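Local coordinates for protein Lip_vut3, C2L (Metagenome, PDB 6NKD) that is a GDSL-family lipase of the SGNH hydrolase clan that probably cleaves lipid esters and may act in spore germination, at residues L3-L8 with A72-I77; V131-L136 with I166-T171; L12-G17 with V45-G50; L136-P141 with K148-F153. All blocks are in the same frame, centred on the assembly; numbering follows the deposited sequence.

Contact 1: L3-L8 with A72-I77; sequences LQYTAL and ADVITI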
loop_
_atom_site.group_PDB
_atom_site.type_symbol
_atom_site.label_atom_id
_atom_site.label_comp_id
_atom_site.label_asym_id
_atom_site.label_seq_id
_atom_site.Cartn_x
_atom_site.Cartn_y
_atom_site.Cartn_z
ATOM N N LEU A 3 -3.128 28.378 11.604
ATOM C CA LEU A 3 -2.218 28.515 10.477
ATOM C C LEU A 3 -2.473 27.418 9.452
ATOM O O LEU A 3 -2.807 26.284 9.807
ATOM C CB LEU A 3 -0.764 28.462 10.947
ATOM C CG LEU A 3 -0.320 29.547 11.929
ATOM C CD1 LEU A 3 1.114 29.310 12.368
ATOM C CD2 LEU A 3 -0.471 30.928 11.310
ATOM N N GLN A 4 -2.314 27.766 8.179
ATOM C CA GLN A 4 -2.484 26.830 7.074
ATOM C C GLN A 4 -1.116 26.552 6.467
ATOM O O GLN A 4 -0.434 27.477 6.014
ATOM C CB GLN A 4 -3.440 27.392 6.021
ATOM C CG GLN A 4 -4.318 26.347 5.345
ATOM C CD GLN A 4 -5.535 25.977 6.176
ATOM O OE1 GLN A 4 -5.759 26.534 7.252
ATOM N NE2 GLN A 4 -6.331 25.038 5.677
ATOM N N TYR A 5 -0.716 25.285 6.468
ATOM C CA TYR A 5 0.586 24.863 5.961
ATOM C C TYR A 5 0.358 23.844 4.852
ATOM O O TYR A 5 -0.148 22.746 5.105
ATOM C CB TYR A 5 1.445 24.285 7.087
ATOM C CG TYR A 5 2.597 23.416 6.628
ATOM C CD1 TYR A 5 3.494 23.860 5.664
ATOM C CD2 TYR A 5 2.800 22.159 7.180
ATOM C CE1 TYR A 5 4.547 23.068 5.248
ATOM C CE2 TYR A 5 3.852 21.359 6.772
ATOM C CZ TYR A 5 4.723 21.818 5.808
ATOM O OH TYR A 5 5.773 21.025 5.400
ATOM N N THR A 6 0.724 24.211 3.627
ATOM C CA THR A 6 0.636 23.309 2.490
ATOM C C THR A 6 2.016 22.747 2.174
ATOM O O THR A 6 3.041 23.394 2.402
ATOM C CB THR A 6 0.047 24.014 1.261
ATOM O OG1 THR A 6 -0.482 23.038 0.355
ATOM C CG2 THR A 6 1.103 24.836 0.535
ATOM N N ALA A 7 2.034 21.515 1.668
ATOM C CA ALA A 7 3.282 20.824 1.377
ATOM C C ALA A 7 3.180 20.153 0.019
ATOM O O ALA A 7 2.222 19.419 -0.245
ATOM C CB ALA A 7 3.612 19.789 2.458
ATOM N N LEU A 8 4.167 20.405 -0.835
ATOM C CA LEU A 8 4.209 19.859 -2.181
ATOM C C LEU A 8 5.546 19.170 -2.397
ATOM O O LEU A 8 6.567 19.586 -1.843
ATOM C CB LEU A 8 4.016 20.959 -3.232
ATOM C CG LEU A 8 3.043 22.077 -2.856
ATOM C CD1 LEU A 8 3.430 23.374 -3.546
ATOM C CD2 LEU A 8 1.616 21.685 -3.203
ATOM N N ALA A 72 -1.989 29.346 2.210
ATOM C CA ALA A 72 -0.881 28.781 2.966
ATOM C C ALA A 72 -0.001 29.877 3.552
ATOM O O ALA A 72 0.438 30.787 2.842
ATOM C CB ALA A 72 -0.047 27.863 2.075
ATOM N N ASP A 73 0.253 29.785 4.856
ATOM C CA ASP A 73 1.231 30.639 5.513
ATOM C C ASP A 73 2.643 30.080 5.417
ATOM O O ASP A 73 3.609 30.848 5.504
ATOM C CB ASP A 73 0.861 30.830 6.987
ATOM C CG ASP A 73 -0.580 31.260 7.175
ATOM O OD1 ASP A 73 -1.051 32.127 6.408
ATOM O OD2 ASP A 73 -1.246 30.726 8.087
ATOM N N VAL A 74 2.777 28.766 5.251
ATOM C CA VAL A 74 4.062 28.094 5.100
ATOM C C VAL A 74 3.937 27.100 3.954
ATOM O O VAL A 74 2.940 26.374 3.866
ATOM C CB VAL A 74 4.492 27.375 6.396
ATOM C CG1 VAL A 74 5.795 26.620 6.183
ATOM C CG2 VAL A 74 4.632 28.367 7.542
ATOM N N ILE A 75 4.937 27.075 3.074
ATOM C CA ILE A 75 4.965 26.167 1.934
ATOM C C ILE A 75 6.313 25.460 1.914
ATOM O O ILE A 75 7.360 26.108 2.020
ATOM C CB ILE A 75 4.730 26.905 0.601
ATOM C CG1 ILE A 75 3.429 27.705 0.646
ATOM C CG2 ILE A 75 4.708 25.918 -0.557
ATOM C CD1 ILE A 75 3.128 28.450 -0.635
ATOM N N THR A 76 6.288 24.136 1.781
ATOM C CA THR A 76 7.496 23.337 1.632
ATOM C C THR A 76 7.448 22.597 0.305
ATOM O O THR A 76 6.394 22.092 -0.098
ATOM C CB THR A 76 7.664 22.340 2.782
ATOM O OG1 THR A 76 6.480 21.541 2.904
ATOM C CG2 THR A 76 7.921 23.073 4.088
ATOM N N ILE A 77 8.590 22.538 -0.378
ATOM C CA ILE A 77 8.686 21.922 -1.695
ATOM C C ILE A 77 9.868 20.963 -1.705
ATOM O O ILE A 77 10.961 21.313 -1.247
ATOM C CB ILE A 77 8.835 22.972 -2.813
ATOM C CG1 ILE A 77 7.691 23.987 -2.754
ATOM C CG2 ILE A 77 8.872 22.298 -4.176
ATOM C CD1 ILE A 77 7.754 25.041 -3.834
#

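Contact 2: V131-L136 with I166-T171; sequences VRLLNL and IKVIDT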
loop_
_atom_site.group_PDB
_atom_site.type_symbol
_atom_site.label_atom_id
_atom_site.label_comp_id
_atom_site.label_asym_id
_atom_site.label_seq_id
_atom_site.Cartn_x
_atom_site.Cartn_y
_atom_site.Cartn_z
ATOM N N VAL A 131 8.233 30.171 2.449
ATOM C CA VAL A 131 8.572 29.048 1.583
ATOM C C VAL A 131 9.900 28.470 2.048
ATOM O O VAL A 131 10.903 29.190 2.124
ATOM C CB VAL A 131 8.653 29.456 0.103
ATOM C CG1 VAL A 131 9.103 28.277 -0.744
ATOM C CG2 VAL A 131 7.310 29.982 -0.381
ATOM N N ARG A 132 9.907 27.178 2.361
ATOM C CA ARG A 132 11.115 26.452 2.741
ATOM C C ARG A 132 11.275 25.278 1.784
ATOM O O ARG A 132 10.557 24.280 1.894
ATOM C CB ARG A 132 11.044 25.969 4.191
ATOM C CG ARG A 132 11.515 26.977 5.233
ATOM C CD ARG A 132 10.471 28.042 5.520
ATOM N NE ARG A 132 10.886 28.930 6.604
ATOM C CZ ARG A 132 11.468 30.111 6.422
ATOM N NH1 ARG A 132 11.701 30.556 5.196
ATOM N NH2 ARG A 132 11.813 30.851 7.469
ATOM N N LEU A 133 12.206 25.396 0.843
ATOM C CA LEU A 133 12.495 24.326 -0.103
ATOM C C LEU A 133 13.789 23.632 0.299
ATOM O O LEU A 133 14.778 24.291 0.638
ATOM C CB LEU A 133 12.588 24.865 -1.532
ATOM C CG LEU A 133 13.537 26.029 -1.810
ATOM C CD1 LEU A 133 14.861 25.524 -2.364
ATOM C CD2 LEU A 133 12.895 27.024 -2.762
ATOM N N LEU A 134 13.776 22.305 0.266
ATOM C CA LEU A 134 14.887 21.495 0.743
ATOM C C LEU A 134 15.750 21.050 -0.427
ATOM O O LEU A 134 15.236 20.629 -1.468
ATOM C CB LEU A 134 14.379 20.273 1.508
ATOM C CG LEU A 134 13.397 20.539 2.649
ATOM C CD1 LEU A 134 11.954 20.477 2.164
ATOM C CD2 LEU A 134 13.632 19.560 3.788
ATOM N N ASN A 135 17.066 21.141 -0.253
ATOM C CA ASN A 135 17.971 20.704 -1.302
ATOM C C ASN A 135 18.120 19.183 -1.264
ATOM O O ASN A 135 17.457 18.481 -0.495
ATOM C CB ASN A 135 19.321 21.415 -1.187
ATOM C CG ASN A 135 20.024 21.165 0.141
ATOM O OD1 ASN A 135 19.773 20.174 0.828
ATOM N ND2 ASN A 135 20.925 22.070 0.502
ATOM N N LEU A 136 19.009 18.670 -2.104
ATOM C CA LEU A 136 19.195 17.235 -2.240
ATOM C C LEU A 136 20.337 16.752 -1.357
ATOM O O LEU A 136 21.377 17.409 -1.246
ATOM C CB LEU A 136 19.476 16.869 -3.699
ATOM C CG LEU A 136 18.382 17.213 -4.711
ATOM C CD1 LEU A 136 18.823 16.839 -6.118
ATOM C CD2 LEU A 136 17.077 16.519 -4.350
ATOM N N ILE A 166 12.042 33.380 1.990
ATOM C CA ILE A 166 12.412 32.194 1.226
ATOM C C ILE A 166 13.744 31.685 1.757
ATOM O O ILE A 166 14.724 32.438 1.816
ATOM C CB ILE A 166 12.503 32.494 -0.279
ATOM C CG1 ILE A 166 11.348 33.399 -0.720
ATOM C CG2 ILE A 166 12.507 31.199 -1.079
ATOM C CD1 ILE A 166 9.980 32.777 -0.561
ATOM N N LYS A 167 13.781 30.412 2.143
ATOM C CA LYS A 167 14.991 29.793 2.663
ATOM C C LYS A 167 15.199 28.439 2.004
ATOM O O LYS A 167 14.238 27.710 1.737
ATOM C CB LYS A 167 14.934 29.624 4.188
ATOM C CG LYS A 167 15.203 30.901 4.971
ATOM C CD LYS A 167 15.656 30.588 6.389
ATOM C CE LYS A 167 16.120 31.842 7.110
ATOM N NZ LYS A 167 16.743 31.523 8.424
ATOM N N VAL A 168 16.460 28.112 1.740
ATOM C CA VAL A 168 16.847 26.821 1.185
ATOM C C VAL A 168 17.406 25.978 2.322
ATOM O O VAL A 168 18.420 26.338 2.932
ATOM C CB VAL A 168 17.873 26.978 0.053
ATOM C CG1 VAL A 168 18.209 25.624 -0.548
ATOM C CG2 VAL A 168 17.342 27.925 -1.011
ATOM N N ILE A 169 16.746 24.863 2.612
ATOM C CA ILE A 169 17.118 24.027 3.747
ATOM C C ILE A 169 18.257 23.104 3.337
ATOM O O ILE A 169 18.180 22.414 2.313
ATOM C CB ILE A 169 15.905 23.232 4.252
ATOM C CG1 ILE A 169 14.754 24.185 4.581
ATOM C CG2 ILE A 169 16.275 22.403 5.471
ATOM C CD1 ILE A 169 15.093 25.225 5.629
ATOM N N ASP A 170 19.322 23.089 4.142
ATOM C CA ASP A 170 20.523 22.315 3.829
ATOM C C ASP A 170 20.307 20.868 4.263
ATOM O O ASP A 170 20.817 20.400 5.285
ATOM C CB ASP A 170 21.745 22.931 4.501
ATOM C CG ASP A 170 23.048 22.439 3.905
ATOM O OD1 ASP A 170 23.007 21.592 2.986
ATOM O OD2 ASP A 170 24.117 22.906 4.353
ATOM N N THR A 171 19.521 20.146 3.458
ATOM C CA THR A 171 19.310 18.726 3.716
ATOM C C THR A 171 20.602 17.938 3.559
ATOM O O THR A 171 20.783 16.903 4.210
ATOM C CB THR A 171 18.244 18.161 2.774
ATOM O OG1 THR A 171 17.351 19.206 2.373
ATOM C CG2 THR A 171 17.454 17.065 3.469
#

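Contact 3: L12-G17 with V45-G50; sequences LTVGVG and VFAKSG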
loop_
_atom_site.group_PDB
_atom_site.type_symbol
_atom_site.label_atom_id
_atom_site.label_comp_id
_atom_site.label_asym_id
_atom_site.label_seq_id
_atom_site.Cartn_x
_atom_site.Cartn_y
_atom_site.Cartn_z
ATOM N N LEU A 12 9.512 12.299 -0.631
ATOM C CA LEU A 12 9.909 12.832 0.669
ATOM C C LEU A 12 8.729 13.484 1.377
ATOM O O LEU A 12 8.523 13.276 2.579
ATOM C CB LEU A 12 11.055 13.831 0.508
ATOM C CG LEU A 12 12.346 13.350 -0.164
ATOM C CD1 LEU A 12 13.486 14.320 0.116
ATOM C CD2 LEU A 12 12.706 11.943 0.284
ATOM N N THR A 13 7.939 14.276 0.645
ATOM C CA THR A 13 6.748 14.884 1.230
ATOM C C THR A 13 5.699 13.831 1.567
ATOM O O THR A 13 4.927 14.008 2.517
ATOM C CB THR A 13 6.174 15.934 0.276
ATOM O OG1 THR A 13 7.199 16.867 -0.083
ATOM C CG2 THR A 13 5.024 16.693 0.930
ATOM N N VAL A 14 5.657 12.735 0.809
ATOM C CA VAL A 14 4.781 11.625 1.163
ATOM C C VAL A 14 5.231 10.987 2.471
ATOM O O VAL A 14 4.407 10.584 3.300
ATOM C CB VAL A 14 4.735 10.596 0.016
ATOM C CG1 VAL A 14 4.002 9.337 0.451
ATOM C CG2 VAL A 14 4.079 11.200 -1.215
ATOM N N GLY A 15 6.539 10.901 2.686
ATOM C CA GLY A 15 7.085 10.226 3.843
ATOM C C GLY A 15 7.539 8.806 3.594
ATOM O O GLY A 15 7.569 8.011 4.541
ATOM N N VAL A 16 7.888 8.462 2.356
ATOM C CA VAL A 16 8.291 7.101 2.029
ATOM C C VAL A 16 9.602 6.783 2.730
ATOM O O VAL A 16 10.537 7.595 2.733
ATOM C CB VAL A 16 8.410 6.932 0.507
ATOM C CG1 VAL A 16 8.879 5.527 0.150
ATOM C CG2 VAL A 16 7.080 7.242 -0.165
ATOM N N GLY A 17 9.675 5.604 3.345
ATOM C CA GLY A 17 10.845 5.151 4.064
ATOM C C GLY A 17 10.630 5.041 5.559
ATOM O O GLY A 17 11.192 4.140 6.193
ATOM N N VAL A 45 -1.502 18.246 1.988
ATOM C CA VAL A 45 -0.348 17.631 1.338
ATOM C C VAL A 45 -0.737 17.218 -0.074
ATOM O O VAL A 45 -1.679 16.439 -0.260
ATOM C CB VAL A 45 0.177 16.416 2.124
ATOM C CG1 VAL A 45 1.228 15.670 1.312
ATOM C CG2 VAL A 45 0.747 16.856 3.464
ATOM N N PHE A 46 -0.007 17.729 -1.063
ATOM C CA PHE A 46 -0.127 17.297 -2.454
ATOM C C PHE A 46 1.214 16.688 -2.842
ATOM O O PHE A 46 2.165 17.417 -3.144
ATOM C CB PHE A 46 -0.493 18.457 -3.377
ATOM C CG PHE A 46 -1.765 19.160 -3.007
ATOM C CD1 PHE A 46 -2.996 18.584 -3.275
ATOM C CD2 PHE A 46 -1.731 20.411 -2.411
ATOM C CE1 PHE A 46 -4.167 19.235 -2.943
ATOM C CE2 PHE A 46 -2.898 21.068 -2.079
ATOM C CZ PHE A 46 -4.119 20.478 -2.345
ATOM N N ALA A 47 1.302 15.360 -2.829
ATOM C CA ALA A 47 2.567 14.702 -3.122
ATOM C C ALA A 47 2.308 13.293 -3.633
ATOM O O ALA A 47 1.304 12.665 -3.288
ATOM C CB ALA A 47 3.474 14.665 -1.888
ATOM N N LYS A 48 3.235 12.807 -4.455
ATOM C CA LYS A 48 3.155 11.474 -5.033
ATOM C C LYS A 48 4.557 11.056 -5.449
ATOM O O LYS A 48 5.363 11.886 -5.876
ATOM C CB LYS A 48 2.203 11.437 -6.236
ATOM C CG LYS A 48 1.980 10.054 -6.839
ATOM C CD LYS A 48 0.813 9.334 -6.178
ATOM C CE LYS A 48 0.648 7.925 -6.726
ATOM N NZ LYS A 48 0.613 7.900 -8.215
ATOM N N SER A 49 4.846 9.765 -5.311
ATOM C CA SER A 49 6.145 9.251 -5.724
ATOM C C SER A 49 6.330 9.421 -7.228
ATOM O O SER A 49 5.407 9.196 -8.014
ATOM C CB SER A 49 6.281 7.779 -5.334
ATOM O OG SER A 49 6.231 7.629 -3.927
ATOM N N GLY A 50 7.531 9.832 -7.625
ATOM C CA GLY A 50 7.819 10.068 -9.024
ATOM C C GLY A 50 7.269 11.357 -9.585
ATOM O O GLY A 50 7.217 11.507 -10.810
#

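Contact 4: L136-P141 with K148-F153; sequences LYNPFP and KWISGF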
loop_
_atom_site.group_PDB
_atom_site.type_symbol
_atom_site.label_atom_id
_atom_site.label_comp_id
_atom_site.label_asym_id
_atom_site.label_seq_id
_atom_site.Cartn_x
_atom_site.Cartn_y
_atom_site.Cartn_z
ATOM N N LEU A 136 19.009 18.670 -2.104
ATOM C CA LEU A 136 19.195 17.235 -2.240
ATOM C C LEU A 136 20.337 16.752 -1.357
ATOM O O LEU A 136 21.377 17.409 -1.246
ATOM C CB LEU A 136 19.476 16.869 -3.699
ATOM C CG LEU A 136 18.382 17.213 -4.711
ATOM C CD1 LEU A 136 18.823 16.839 -6.118
ATOM C CD2 LEU A 136 17.077 16.519 -4.350
ATOM N N TYR A 137 20.129 15.605 -0.723
ATOM C CA TYR A 137 21.190 14.906 -0.018
ATOM C C TYR A 137 21.797 13.842 -0.926
ATOM O O TYR A 137 21.196 13.422 -1.918
ATOM C CB TYR A 137 20.662 14.268 1.270
ATOM C CG TYR A 137 19.534 13.279 1.063
ATOM C CD1 TYR A 137 19.794 11.941 0.794
ATOM C CD2 TYR A 137 18.207 13.682 1.147
ATOM C CE1 TYR A 137 18.768 11.036 0.607
ATOM C CE2 TYR A 137 17.173 12.783 0.963
ATOM C CZ TYR A 137 17.460 11.461 0.693
ATOM O OH TYR A 137 16.436 10.560 0.508
ATOM N N ASN A 138 23.005 13.406 -0.575
ATOM C CA ASN A 138 23.692 12.392 -1.362
ATOM C C ASN A 138 23.535 11.038 -0.685
ATOM O O ASN A 138 24.230 10.761 0.304
ATOM C CB ASN A 138 25.174 12.742 -1.526
ATOM C CG ASN A 138 25.926 11.717 -2.350
ATOM O OD1 ASN A 138 25.337 11.001 -3.161
ATOM N ND2 ASN A 138 27.235 11.637 -2.144
ATOM N N PRO A 139 22.650 10.162 -1.169
ATOM C CA PRO A 139 22.492 8.848 -0.527
ATOM C C PRO A 139 23.638 7.893 -0.807
ATOM O O PRO A 139 23.733 6.859 -0.134
ATOM C CB PRO A 139 21.177 8.327 -1.118
ATOM C CG PRO A 139 21.110 8.961 -2.464
ATOM C CD PRO A 139 21.753 10.322 -2.329
ATOM N N PHE A 140 24.511 8.202 -1.768
ATOM C CA PHE A 140 25.646 7.353 -2.123
ATOM C C PHE A 140 26.928 8.135 -1.889
ATOM O O PHE A 140 27.514 8.694 -2.834
ATOM C CB PHE A 140 25.539 6.868 -3.567
ATOM C CG PHE A 140 24.217 6.243 -3.897
ATOM C CD1 PHE A 140 23.833 5.048 -3.308
ATOM C CD2 PHE A 140 23.357 6.849 -4.798
ATOM C CE1 PHE A 140 22.615 4.471 -3.612
ATOM C CE2 PHE A 140 22.137 6.276 -5.105
ATOM C CZ PHE A 140 21.767 5.085 -4.511
ATOM N N PRO A 141 27.411 8.198 -0.645
ATOM C CA PRO A 141 28.609 8.998 -0.357
ATOM C C PRO A 141 29.882 8.432 -0.959
ATOM O O PRO A 141 30.829 9.194 -1.188
ATOM C CB PRO A 141 28.670 9.001 1.175
ATOM C CG PRO A 141 27.981 7.737 1.572
ATOM C CD PRO A 141 26.885 7.530 0.562
ATOM N N LYS A 148 29.575 15.205 -6.250
ATOM C CA LYS A 148 29.866 16.397 -7.040
ATOM C C LYS A 148 28.616 16.912 -7.741
ATOM O O LYS A 148 28.374 18.125 -7.781
ATOM C CB LYS A 148 30.966 16.091 -8.057
ATOM C CG LYS A 148 31.353 17.263 -8.947
ATOM C CD LYS A 148 32.466 16.870 -9.908
ATOM C CE LYS A 148 32.975 18.066 -10.700
ATOM N NZ LYS A 148 34.120 17.702 -11.584
ATOM N N TRP A 149 27.810 16.005 -8.295
ATOM C CA TRP A 149 26.593 16.411 -8.991
ATOM C C TRP A 149 25.626 17.110 -8.043
ATOM O O TRP A 149 25.076 18.169 -8.365
ATOM C CB TRP A 149 25.928 15.191 -9.630
ATOM C CG TRP A 149 26.445 14.851 -10.996
ATOM C CD1 TRP A 149 27.344 15.564 -11.736
ATOM C CD2 TRP A 149 26.084 13.713 -11.789
ATOM N NE1 TRP A 149 27.566 14.939 -12.940
ATOM C CE2 TRP A 149 26.804 13.801 -12.998
ATOM C CE3 TRP A 149 25.222 12.629 -11.595
ATOM C CZ2 TRP A 149 26.690 12.846 -14.007
ATOM C CZ3 TRP A 149 25.109 11.682 -12.598
ATOM C CH2 TRP A 149 25.839 11.797 -13.789
ATOM N N ILE A 150 25.413 16.528 -6.862
ATOM C CA ILE A 150 24.433 17.071 -5.930
ATOM C C ILE A 150 24.943 18.357 -5.293
ATOM O O ILE A 150 24.161 19.280 -5.028
ATOM C CB ILE A 150 24.069 15.998 -4.886
ATOM C CG1 ILE A 150 23.370 14.825 -5.581
ATOM C CG2 ILE A 150 23.194 16.572 -3.783
ATOM C CD1 ILE A 150 22.952 13.710 -4.653
ATOM N N SER A 151 26.253 18.456 -5.055
ATOM C CA SER A 151 26.808 19.695 -4.520
ATOM C C SER A 151 26.636 20.846 -5.503
ATOM O O SER A 151 26.355 21.980 -5.097
ATOM C CB SER A 151 28.283 19.507 -4.171
ATOM O OG SER A 151 28.457 18.488 -3.201
ATOM N N GLY A 152 26.801 20.574 -6.799
ATOM C CA GLY A 152 26.628 21.623 -7.789
ATOM C C GLY A 152 25.189 22.087 -7.894
ATOM O O GLY A 152 24.921 23.280 -8.059
ATOM N N PHE A 153 24.243 21.151 -7.800
ATOM C CA PHE A 153 22.835 21.526 -7.822
ATOM C C PHE A 153 22.453 22.334 -6.589
ATOM O O PHE A 153 21.565 23.189 -6.661
ATOM C CB PHE A 153 21.961 20.275 -7.934
ATOM C CG PHE A 153 20.493 20.538 -7.752
ATOM C CD1 PHE A 153 19.724 21.011 -8.801
ATOM C CD2 PHE A 153 19.882 20.308 -6.530
ATOM C CE1 PHE A 153 18.373 21.253 -8.635
ATOM C CE2 PHE A 153 18.532 20.549 -6.357
ATOM C CZ PHE A 153 17.777 21.021 -7.410
#

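Contact 1: L3-L8 with A72-I77
Y5, on strand 3-8, sends its side chain along the neighbouring strand as far as T76. With CG anti to the backbone N (chi1 161°), the ring leans toward that strand. Y5 CB keeps 4.1 Å from V74 O, while Y5 CD1 brings the ring edge to the same oxygen and lies 3.6 Å from V74 CG1. Next along the ring, Y5 CE1 meets T76 CG2 at 3.6 Å. At the tip, Y5 OH is hydrogen-bonded to T76 OG1, 2.6 Å away, and the two side chains cross at about a right angle. Helix 25-37 packs on this side, its M33 touching both Y5 and V74.

The strands run parallel, 12° apart, within the five-stranded parallel sheet of the SGNH hydrolase fold. T6 N donates to V74 O, and L8 N to T76 O at 2.9 Å in a nearly straight bond (176°); T76 N to T6 O is weak. At the start of the pairing, D73 N donates to Q4 O. D73 also returns its OD2 to Q4 N at 3.1 Å, met from above the carboxylate plane. On the other side of the sheet, where helix 98-122 covers I75, T6 CG2 touches I75 CG1 and also A72 CB, 3.6 Å away.

Contact 2: V131-L136 with I166-T171
K167 CD lies over one face of the R132 guanidinium, while the backbone C of I166 sits near its plane at the edge. The arginine bends at chi2 (78°) and comes alongside the lysine, with R132 NH1 3.5 Å from K167 CB. NH1 donates to P164 O and K167 NZ to A205 O, so each charged end has a partner beyond this pair.

The second flat group is the N135 amide. D170 OD1 lies close to its plane, 3.3 Å from N135 ND2, but is itself approached from above the carboxylate plane; the two planes stand 85° apart. OD1 of N135 accepts a hydrogen bond from Y172 N and a weak one from T171 N. With alanine in place of N135, those two helix-start N-H groups would probably lose their side-chain acceptor, and D170 its amide donor.

The strands are held by I169 N to L133 O at 2.8 Å, and just past them N135 N donates to I169 O at 3.1 Å. L133 CD1 meets V168 CG2 at 3.7 Å on one face of the sheet, and L134 CG rests on I169 CB at 4.0 Å on the other. Such parallel pairing, with D170 capping the following helix, closes the beta-alpha-beta crossover made by strand 130-134, helix 144-157 and strand 166-169.

Contact 3: L12-G17 with V45-G50
Methyl groups of T13 and V14 close on A47, and this apolar packing is the substance of the contact. T13 CB is 3.7 Å from A47 CB. The threonine's OG1 is turned beside the backbone N (chi1 -53°), which leaves T13 CG2 to pass V45 CG1 at 3.9 Å as the two side chains slide past each other. V14 uses CG2 alone: it reaches A47 CB at 3.6 Å and also sits 3.7 Å from K48 N. Further on, V16 CG2 approaches S49 OG at 3.9 Å.

The polar groups bond elsewhere. T13 OG1 is hydrogen-bonded to T78 OG1, with a weak bond to L8 O. S49 OG bonds to E55 of the third subunit, and K48 NZ forms a salt bridge with E52 of that same subunit, so this side of the contact lies at a subunit interface.

Backbone bonds end the short helix: a Schellman motif, with G15 at positive phi, pairs V16 N with S11 O and, weakly, G15 N with L12 O. This turn carries the chain away from the GDSL sequence block, which ends at L12. S11 is the probable nucleophile, S49 packs against it, and V16 packs against H189, another probable active-site residue. G50, a probable substrate-binding residue, follows S49 directly, so the contact probably lines the catalytic site, as expected of an SGNH hydrolase.

Contact 4: L136-P141 with K148-F153
I150 presents its two branches to the loop L136-P141, at the point where the beta-alpha-beta crossover leaves strand 130-134 and enters helix 144-157. The branches go separate ways. I150 CG2, anti to the backbone N, lies against L136, 3.7 Å from L136 CB and close to the backbone O; that oxygen is hydrogen-bonded to N154 ND2. I150 CD1, at the end of an extended chain (chi2 -179°), reaches further along the loop to N138 CA at 3.6 Å, to Y137 O, and more loosely to P139 CD at 4.3 Å. N138 and I150 thus meet at a slant, I150 CD1 being 3.9 Å from N138 OD1.

One helical turn on from I150, F153 crosses L136 at about a right angle. L136 CD1 is 3.7 Å from F153 CD2 and comes at the ring obliquely, while L136 CG is 3.7 Å from F153 CE2. Replacing L136 with alanine would probably open a gap beside the F153 ring and leave it freer to turn.

Y137 points the other way from the helix: its ring stacks on F175 and its OH bonds to V188 O, near the probable active-site H189. The loop itself is shaped by an Asx turn, in which F140 N donates to N138 OD1 at 3.2 Å from well above the plane of the amide carbonyl.

How the contacts relate
Contacts 1 and 2 are strand pairings in one parallel sheet, joined at its middle by a probable bond between R132 N and I75 O; both are buried and rich in backbone hydrogen bonds. Contact 3 sets a helix end on edge strand 41-47, contact 4 a loop on helix 144-157, both through methyl groups, with a ring added in contact 4. Contact 3, partly buried and at a subunit interface, belongs to the sheet through strand 41-47, whose F46 N probably bonds to A7 O of contact 1. Contact 4, buried, is nested within the crossover that contact 2 closes, and the two share L136. Contacts 3 and 4 meet where L12 packs on Y137, near the probable catalytic residues.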